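Local atomic coordinates of tailspike protein (Siphovirus 9NA, PDB entry 3RIQ), a protein that probably recognises Salmonella lipopolysaccharide as the phage's receptor and cleaves its O-antigen chains as an endorhamnosidase, working as a trimer of right-handed beta-helices. Residues D229-G234 with Q309-N314; Y20-E25 with I38-I43; P289-R292 with Y296-A299. All coordinates share one frame; numbering follows the deposited sequence. Where two conformers were deposited one is given.

Interaction 1: D229-G234 with Q309-N314; sequences DDHDGG and QHIIRN
His231 reaches across to the 309-314 segment with the edge of its imidazole and hydrogen-bonds to the backbone of Gln309. NE2 donates to Gln309 O at 2.7 Å, with an N-H...O angle of 164°, and the nitrogen lies almost in line with the carbonyl bond while the oxygen stays close to the ring plane. The second ring nitrogen is used inside its own loop: ND1 donates to Asp229 O at 2.9 Å, again in the plane of the ring, though it meets that oxygen from above the carbonyl plane. CG anti to the carbonyl carbon (chi1 -78°) keeps the ring beside its backbone N, where ND1 can meet Asp229 O. Two nearly straight bonds, from the two nitrogens flanking CE1, fix the rotation of the ring.

The apolar part is a CH-pi contact. Ile311 CD1 sits over one face of the imidazole, 4.2 Å from the ring centroid, and the isoleucine side chain crosses that of the histidine at about a right angle.

Water completes the polar group. The carboxylate of Asp229 and the amide of Gln309 do not meet directly; two waters lie between them. One lies 2.7 Å from Asp229 OD1 and within weak bonding distance of Gln309 OE1; the other accepts from Gln309 NE2 at 3.1 Å and lies close to Asp229 OD1. Asp229 OD1 also forms a salt bridge with Arg264, while Asp230 and Asp232 of the same loop pair with Lys213 of a neighbouring subunit.

The buried ring thus ties the loop before strand 234-236 to the start of strand 311-318, on a later turn of the beta-helix. Two carbonyl acceptors would suit a doubly protonated imidazole, so the ring is perhaps cationic.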
# COMPACT_ATOMS: atom_id res chain seq x y z
N ASP A 229 -7.27 -1.74 23.42
CA ASP A 229 -7.77 -2.44 22.22
C ASP A 229 -8.19 -1.41 21.15
O ASP A 229 -8.12 -1.70 19.95
CB ASP A 229 -8.88 -3.43 22.57
CG ASP A 229 -8.33 -4.62 23.33
OD1 ASP A 229 -7.19 -5.05 23.01
OD2 ASP A 229 -9.00 -5.09 24.28
N ASP A 230 -8.51 -0.19 21.59
CA ASP A 230 -8.78 0.96 20.73
C ASP A 230 -7.67 1.28 19.72
O ASP A 230 -7.93 1.91 18.67
CB ASP A 230 -8.92 2.28 21.55
CG ASP A 230 -9.67 2.15 22.87
OD1 ASP A 230 -9.54 1.15 23.61
OD2 ASP A 230 -10.32 3.18 23.21
N HIS A 231 -6.42 0.92 20.05
CA HIS A 231 -5.28 1.32 19.21
C HIS A 231 -5.24 2.83 19.00
O HIS A 231 -4.96 3.31 17.88
CB HIS A 231 -5.26 0.48 17.91
CG HIS A 231 -4.71 -0.90 18.15
ND1 HIS A 231 -5.45 -1.87 18.79
CD2 HIS A 231 -3.49 -1.44 17.91
CE1 HIS A 231 -4.70 -2.95 18.96
NE2 HIS A 231 -3.52 -2.72 18.42
N ASP A 232 -5.46 3.57 20.10
CA ASP A 232 -5.50 5.03 20.07
C ASP A 232 -4.14 5.51 20.60
O ASP A 232 -3.94 5.61 21.80
CB ASP A 232 -6.68 5.52 20.94
CG ASP A 232 -6.96 7.00 20.81
OD1 ASP A 232 -6.16 7.75 20.20
OD2 ASP A 232 -8.04 7.39 21.30
N GLY A 233 -3.20 5.78 19.68
CA GLY A 233 -1.82 6.14 20.03
C GLY A 233 -0.88 5.65 18.95
O GLY A 233 -1.14 4.60 18.32
N GLY A 234 0.23 6.37 18.77
CA GLY A 234 1.27 5.96 17.81
C GLY A 234 1.69 7.06 16.87
O GLY A 234 1.69 8.24 17.23
N GLN A 309 0.75 -6.60 20.41
CA GLN A 309 -0.43 -6.33 19.52
C GLN A 309 -0.34 -4.96 18.84
O GLN A 309 -1.33 -4.26 18.74
CB GLN A 309 -1.74 -6.40 20.33
CG GLN A 309 -2.14 -7.81 20.83
CD GLN A 309 -3.64 -7.86 21.15
OE1 GLN A 309 -4.49 -7.86 20.23
NE2 GLN A 309 -3.98 -7.88 22.42
N HIS A 310 0.85 -4.57 18.39
CA HIS A 310 0.96 -3.37 17.58
C HIS A 310 0.46 -3.65 16.16
O HIS A 310 0.43 -4.80 15.70
CB HIS A 310 2.40 -2.87 17.53
CG HIS A 310 2.97 -2.50 18.87
ND1 HIS A 310 2.41 -1.53 19.68
CD2 HIS A 310 4.11 -2.89 19.49
CE1 HIS A 310 3.16 -1.37 20.76
NE2 HIS A 310 4.20 -2.20 20.67
N ILE A 311 0.07 -2.58 15.48
CA ILE A 311 -0.16 -2.58 14.05
C ILE A 311 0.89 -1.72 13.39
O ILE A 311 1.05 -0.53 13.74
CB ILE A 311 -1.59 -2.05 13.71
CG1 ILE A 311 -2.66 -2.91 14.40
CG2 ILE A 311 -1.78 -1.91 12.19
CD1 ILE A 311 -4.13 -2.38 14.23
N ILE A 312 1.63 -2.32 12.46
CA ILE A 312 2.71 -1.64 11.77
C ILE A 312 2.44 -1.76 10.28
O ILE A 312 2.40 -2.87 9.76
CB ILE A 312 4.07 -2.31 12.10
CG1 ILE A 312 4.37 -2.21 13.61
CG2 ILE A 312 5.22 -1.67 11.24
CD1 ILE A 312 5.58 -3.11 14.06
N ARG A 313 2.25 -0.65 9.58
CA ARG A 313 1.93 -0.75 8.16
C ARG A 313 2.41 0.43 7.33
O ARG A 313 2.59 1.56 7.85
CB ARG A 313 0.45 -1.00 7.93
CG ARG A 313 -0.47 -0.13 8.66
CD ARG A 313 -1.96 -0.67 8.64
NE ARG A 313 -2.56 -0.61 7.31
CZ ARG A 313 -3.27 0.41 6.83
NH1 ARG A 313 -3.47 1.48 7.60
NH2 ARG A 313 -3.73 0.37 5.57
N ASN A 314 2.72 0.14 6.06
CA ASN A 314 3.08 1.19 5.07
C ASN A 314 4.39 1.89 5.42
O ASN A 314 4.51 3.12 5.29
CB ASN A 314 1.91 2.17 4.92
CG ASN A 314 0.60 1.46 4.57
OD1 ASN A 314 0.56 0.62 3.70
ND2 ASN A 314 -0.46 1.76 5.30
O HOH W 1 -5.90 -5.41 20.65
O HOH W 2 -7.02 -7.83 22.92

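Interaction 2: Y20-E25 with I38-I43; sequences YMTLQE and IDYNFI
Tyr40 lays one face of its ring against Leu23, whose CB stands 4.1 Å from the ring centroid and 27° off the ring normal, a CH-pi contact displaced toward the CZ side of the ring. The closest carbon pair is Leu23 CB to Tyr40 CZ at 3.7 Å. CG of the tyrosine is anti to its backbone N (chi1 -175°), which carries the ring from the strand toward the first turn of helix 23-29.

The hydroxyl at the end of that ring is also the polar link. Leu23 N donates to Tyr40 OH at 3.0 Å, almost straight at 171°, so the same residue offers its amide to the oxygen and its CB to the face. Thr22 CA and CB press against the hydroxyl, and Met21 O lies at the ring edge near the plane. A water that donates to Met21 O at 3.0 Å also makes a weak bond to Tyr40 OH. The strongest polar partner of the hydroxyl is Glu46 OE1, outside both segments.

The start of the helix is organised by its own capping box. Thr22 is the N-cap, its OG1 accepting from Glu25 N at 3.0 Å. In return Glu25 OE1 takes Thr22 N from above the carboxylate plane and Met21 N nearly along its C-O axis. Leu23 N, in the first turn, is not part of the box and bonds to Tyr40 OH instead.

Both partners also pack on Leu17 and on Phe63 of strand 63-65, and Leu23 reaches Trp71 of strand 67-72. Tyr40 pairs through its backbone with Lys62 and Ile64, so the contact seats helix 23-29 against the parallel strands 40-41 and 63-65 near the N-terminal end of the beta-helix.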
# COMPACT_ATOMS: atom_id res chain seq x y z
N TYR A 20 4.68 41.82 29.19
CA TYR A 20 5.16 41.26 30.48
C TYR A 20 6.67 41.01 30.47
O TYR A 20 7.29 40.94 29.40
CB TYR A 20 4.40 39.97 30.86
CG TYR A 20 2.92 40.16 30.70
CD1 TYR A 20 2.16 40.73 31.72
CD2 TYR A 20 2.30 39.87 29.49
CE1 TYR A 20 0.81 40.98 31.55
CE2 TYR A 20 0.94 40.12 29.30
CZ TYR A 20 0.21 40.70 30.33
OH TYR A 20 -1.14 40.97 30.11
N MET A 21 7.23 40.82 31.65
CA MET A 21 8.64 40.43 31.73
C MET A 21 8.84 38.93 31.57
O MET A 21 9.84 38.50 31.00
CB MET A 21 9.28 40.91 33.04
CG MET A 21 9.54 42.41 33.09
SD MET A 21 10.68 42.92 31.78
CE MET A 21 12.26 42.29 32.36
N THR A 22 7.88 38.14 32.06
CA THR A 22 8.04 36.68 32.07
C THR A 22 6.84 36.00 31.42
O THR A 22 5.72 36.56 31.39
CB THR A 22 8.19 36.09 33.49
OG1 THR A 22 6.98 36.25 34.22
CG2 THR A 22 9.35 36.74 34.28
N LEU A 23 7.04 34.76 31.00
CA LEU A 23 5.97 33.93 30.50
C LEU A 23 4.93 33.62 31.59
O LEU A 23 3.73 33.60 31.31
CB LEU A 23 6.54 32.64 29.91
CG LEU A 23 5.57 31.80 29.10
CD1 LEU A 23 4.80 32.59 28.02
CD2 LEU A 23 6.40 30.61 28.48
N GLN A 24 5.38 33.45 32.83
CA GLN A 24 4.43 33.25 33.94
C GLN A 24 3.51 34.46 34.11
O GLN A 24 2.28 34.31 34.26
CB GLN A 24 5.16 32.97 35.26
CG GLN A 24 4.18 32.84 36.46
CD GLN A 24 3.32 31.58 36.29
OE1 GLN A 24 3.83 30.46 36.38
NE2 GLN A 24 2.05 31.77 35.96
N GLU A 25 4.06 35.67 34.05
CA GLU A 25 3.19 36.86 34.17
C GLU A 25 2.13 36.90 33.07
O GLU A 25 0.96 37.21 33.31
CB GLU A 25 4.02 38.13 34.13
CG GLU A 25 4.81 38.42 35.40
CD GLU A 25 5.98 39.37 35.21
OE1 GLU A 25 6.32 39.70 34.06
OE2 GLU A 25 6.57 39.76 36.24
N ILE A 38 7.04 38.00 20.76
CA ILE A 38 8.47 38.32 20.77
C ILE A 38 9.22 37.10 21.29
O ILE A 38 8.67 36.28 22.03
CB ILE A 38 8.82 39.60 21.59
CG1 ILE A 38 8.34 39.48 23.05
CG2 ILE A 38 8.28 40.88 20.89
CD1 ILE A 38 8.95 40.53 23.95
N ASP A 39 10.47 36.95 20.84
CA ASP A 39 11.27 35.80 21.28
C ASP A 39 11.42 35.85 22.81
O ASP A 39 11.51 36.93 23.41
CB ASP A 39 12.66 35.84 20.66
CG ASP A 39 12.70 35.43 19.21
OD1 ASP A 39 11.71 34.88 18.66
OD2 ASP A 39 13.74 35.70 18.60
N TYR A 40 11.42 34.68 23.44
CA TYR A 40 11.47 34.57 24.88
C TYR A 40 12.67 33.75 25.30
O TYR A 40 12.81 32.58 24.91
CB TYR A 40 10.19 33.91 25.39
CG TYR A 40 10.12 33.89 26.88
CD1 TYR A 40 9.92 35.07 27.60
CD2 TYR A 40 10.31 32.71 27.59
CE1 TYR A 40 9.89 35.07 28.98
CE2 TYR A 40 10.26 32.69 28.98
CZ TYR A 40 10.04 33.88 29.66
OH TYR A 40 9.95 33.93 31.03
N ASN A 41 13.54 34.37 26.09
CA ASN A 41 14.74 33.71 26.60
C ASN A 41 14.45 33.11 27.96
O ASN A 41 14.36 33.84 28.98
CB ASN A 41 15.87 34.74 26.67
CG ASN A 41 16.34 35.15 25.31
OD1 ASN A 41 16.07 36.26 24.84
ND2 ASN A 41 17.04 34.27 24.65
N PHE A 42 14.27 31.78 27.98
CA PHE A 42 13.97 31.08 29.25
C PHE A 42 15.21 30.58 29.92
O PHE A 42 16.27 30.43 29.27
CB PHE A 42 12.94 29.93 29.03
CG PHE A 42 13.47 28.74 28.28
CD1 PHE A 42 14.09 27.68 28.97
CD2 PHE A 42 13.32 28.63 26.90
CE1 PHE A 42 14.59 26.54 28.31
CE2 PHE A 42 13.79 27.49 26.22
CZ PHE A 42 14.43 26.44 26.93
N ILE A 43 15.08 30.33 31.22
CA ILE A 43 16.21 29.83 32.03
C ILE A 43 15.96 28.35 32.29
O ILE A 43 14.81 27.96 32.46
CB ILE A 43 16.39 30.67 33.37
CG1 ILE A 43 17.69 30.27 34.07
CG2 ILE A 43 15.12 30.56 34.30
CD1 ILE A 43 18.09 31.30 35.18
O HOH W 3 11.96 36.53 31.71

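Interaction 3: P289-R292 with Y296-A299; sequences PTER and YTLA
Glu291 OE2 is gripped by two backbone amides, one from each segment. Leu298 N donates to it at 2.9 Å (158°) on the syn lone pair, and Arg292 N, the next amide in its own segment, donates at 3.0 Å on the anti lone pair. CG anti to the backbone N (chi1 -173°) and a bend at chi2 fold the carboxylate back to this position, alongside Thr297, whose CB lies 3.6 Å from Glu291 OE2. The other oxygen, OE1, accepts a hydrogen bond from a water that in turn accepts from Ala299 N, so the carboxylate is bonded to the 296-299 segment both directly and through water.

Arg292 answers with its guanidinium. NH1 donates to Tyr296 O at 3.0 Å; that oxygen lies near the guanidinium plane, whereas the nitrogen stands above the carbonyl plane. Leu298 CD2 rests over one face of the group, 3.9 Å above its plane and toward the rim, while CD1 packs on the backbone of Thr290 and Glu291.

The charge has its main partner in Asp285, through NH2, and NH1 also reaches Tyr301 O. All of this lies in the long loop between strands 281-282 and 311-318, at the surface, with Leu298 touching Trp303 and Tyr296 packing edge-to-face on Tyr301.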
# COMPACT_ATOMS: atom_id res chain seq x y z
N PRO A 289 17.43 -11.39 29.83
CA PRO A 289 16.17 -11.41 30.59
C PRO A 289 16.34 -11.02 32.06
O PRO A 289 17.24 -11.52 32.75
CB PRO A 289 15.70 -12.86 30.47
CG PRO A 289 16.37 -13.40 29.23
CD PRO A 289 17.66 -12.63 29.07
N THR A 290 15.46 -10.12 32.52
CA THR A 290 15.38 -9.69 33.90
C THR A 290 13.89 -9.53 34.21
O THR A 290 13.13 -9.07 33.37
CB THR A 290 16.07 -8.32 34.11
OG1 THR A 290 17.28 -8.28 33.33
CG2 THR A 290 16.42 -8.13 35.57
N GLU A 291 13.47 -9.91 35.41
CA GLU A 291 12.05 -9.80 35.75
C GLU A 291 11.50 -8.39 35.46
O GLU A 291 12.17 -7.36 35.70
CB GLU A 291 11.81 -10.18 37.21
CG GLU A 291 10.35 -10.23 37.55
CD GLU A 291 9.61 -11.34 36.80
OE1 GLU A 291 9.47 -12.44 37.35
OE2 GLU A 291 9.21 -11.10 35.64
N ARG A 292 10.29 -8.35 34.91
CA ARG A 292 9.66 -7.09 34.58
C ARG A 292 8.97 -6.51 35.80
O ARG A 292 8.48 -7.26 36.66
CB ARG A 292 8.67 -7.34 33.45
CG ARG A 292 9.32 -8.06 32.26
CD ARG A 292 8.47 -7.88 30.97
NE ARG A 292 8.91 -8.76 29.86
CZ ARG A 292 8.57 -10.05 29.71
NH1 ARG A 292 7.76 -10.64 30.60
NH2 ARG A 292 8.99 -10.76 28.63
N TYR A 296 3.86 -7.64 32.60
CA TYR A 296 3.78 -9.10 32.66
C TYR A 296 5.10 -9.73 33.13
O TYR A 296 6.19 -9.28 32.74
CB TYR A 296 3.47 -9.70 31.28
CG TYR A 296 2.08 -9.39 30.75
CD1 TYR A 296 0.94 -10.01 31.27
CD2 TYR A 296 1.91 -8.47 29.72
CE1 TYR A 296 -0.33 -9.75 30.78
CE2 TYR A 296 0.63 -8.19 29.22
CZ TYR A 296 -0.48 -8.83 29.77
OH TYR A 296 -1.76 -8.56 29.29
N THR A 297 4.99 -10.77 33.96
CA THR A 297 6.17 -11.47 34.45
C THR A 297 6.82 -12.35 33.36
O THR A 297 6.17 -12.68 32.35
CB THR A 297 5.84 -12.37 35.66
OG1 THR A 297 4.97 -13.41 35.23
CG2 THR A 297 5.15 -11.56 36.76
N LEU A 298 8.07 -12.76 33.60
CA LEU A 298 8.73 -13.72 32.72
C LEU A 298 7.94 -15.03 32.63
O LEU A 298 7.88 -15.67 31.57
CB LEU A 298 10.16 -14.00 33.20
CG LEU A 298 11.13 -12.82 33.15
CD1 LEU A 298 12.46 -13.20 33.80
CD2 LEU A 298 11.33 -12.30 31.72
N ALA A 299 7.32 -15.44 33.73
CA ALA A 299 6.55 -16.67 33.71
C ALA A 299 5.28 -16.55 32.86
O ALA A 299 4.85 -17.53 32.22
CB ALA A 299 6.20 -17.10 35.11
O HOH W 4 8.38 -14.81 36.41

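How the interactions relate
Along the chain interaction 2 comes first and closes before interaction 1 opens, while interaction 3 is nested inside the loop that interaction 1 closes. Interactions 1 and 2 both reach the parallel strands of the beta-helix but lie 39 Å apart between centres, interaction 2 near the N-terminal end and interaction 1 farther along. Interaction 3 belongs to the excursion that leaves after strand 281-282 and returns as strand 311-318, the strand on which interaction 1 ends; their nearest atoms are about 7 Å apart. Between centres, interaction 3 stands 47 Å from interaction 2. Interaction 2 seats helix 23-29 on N-terminal strands, interaction 1 ties a loop to strand 311-318, and interaction 3 joins a surface loop internally.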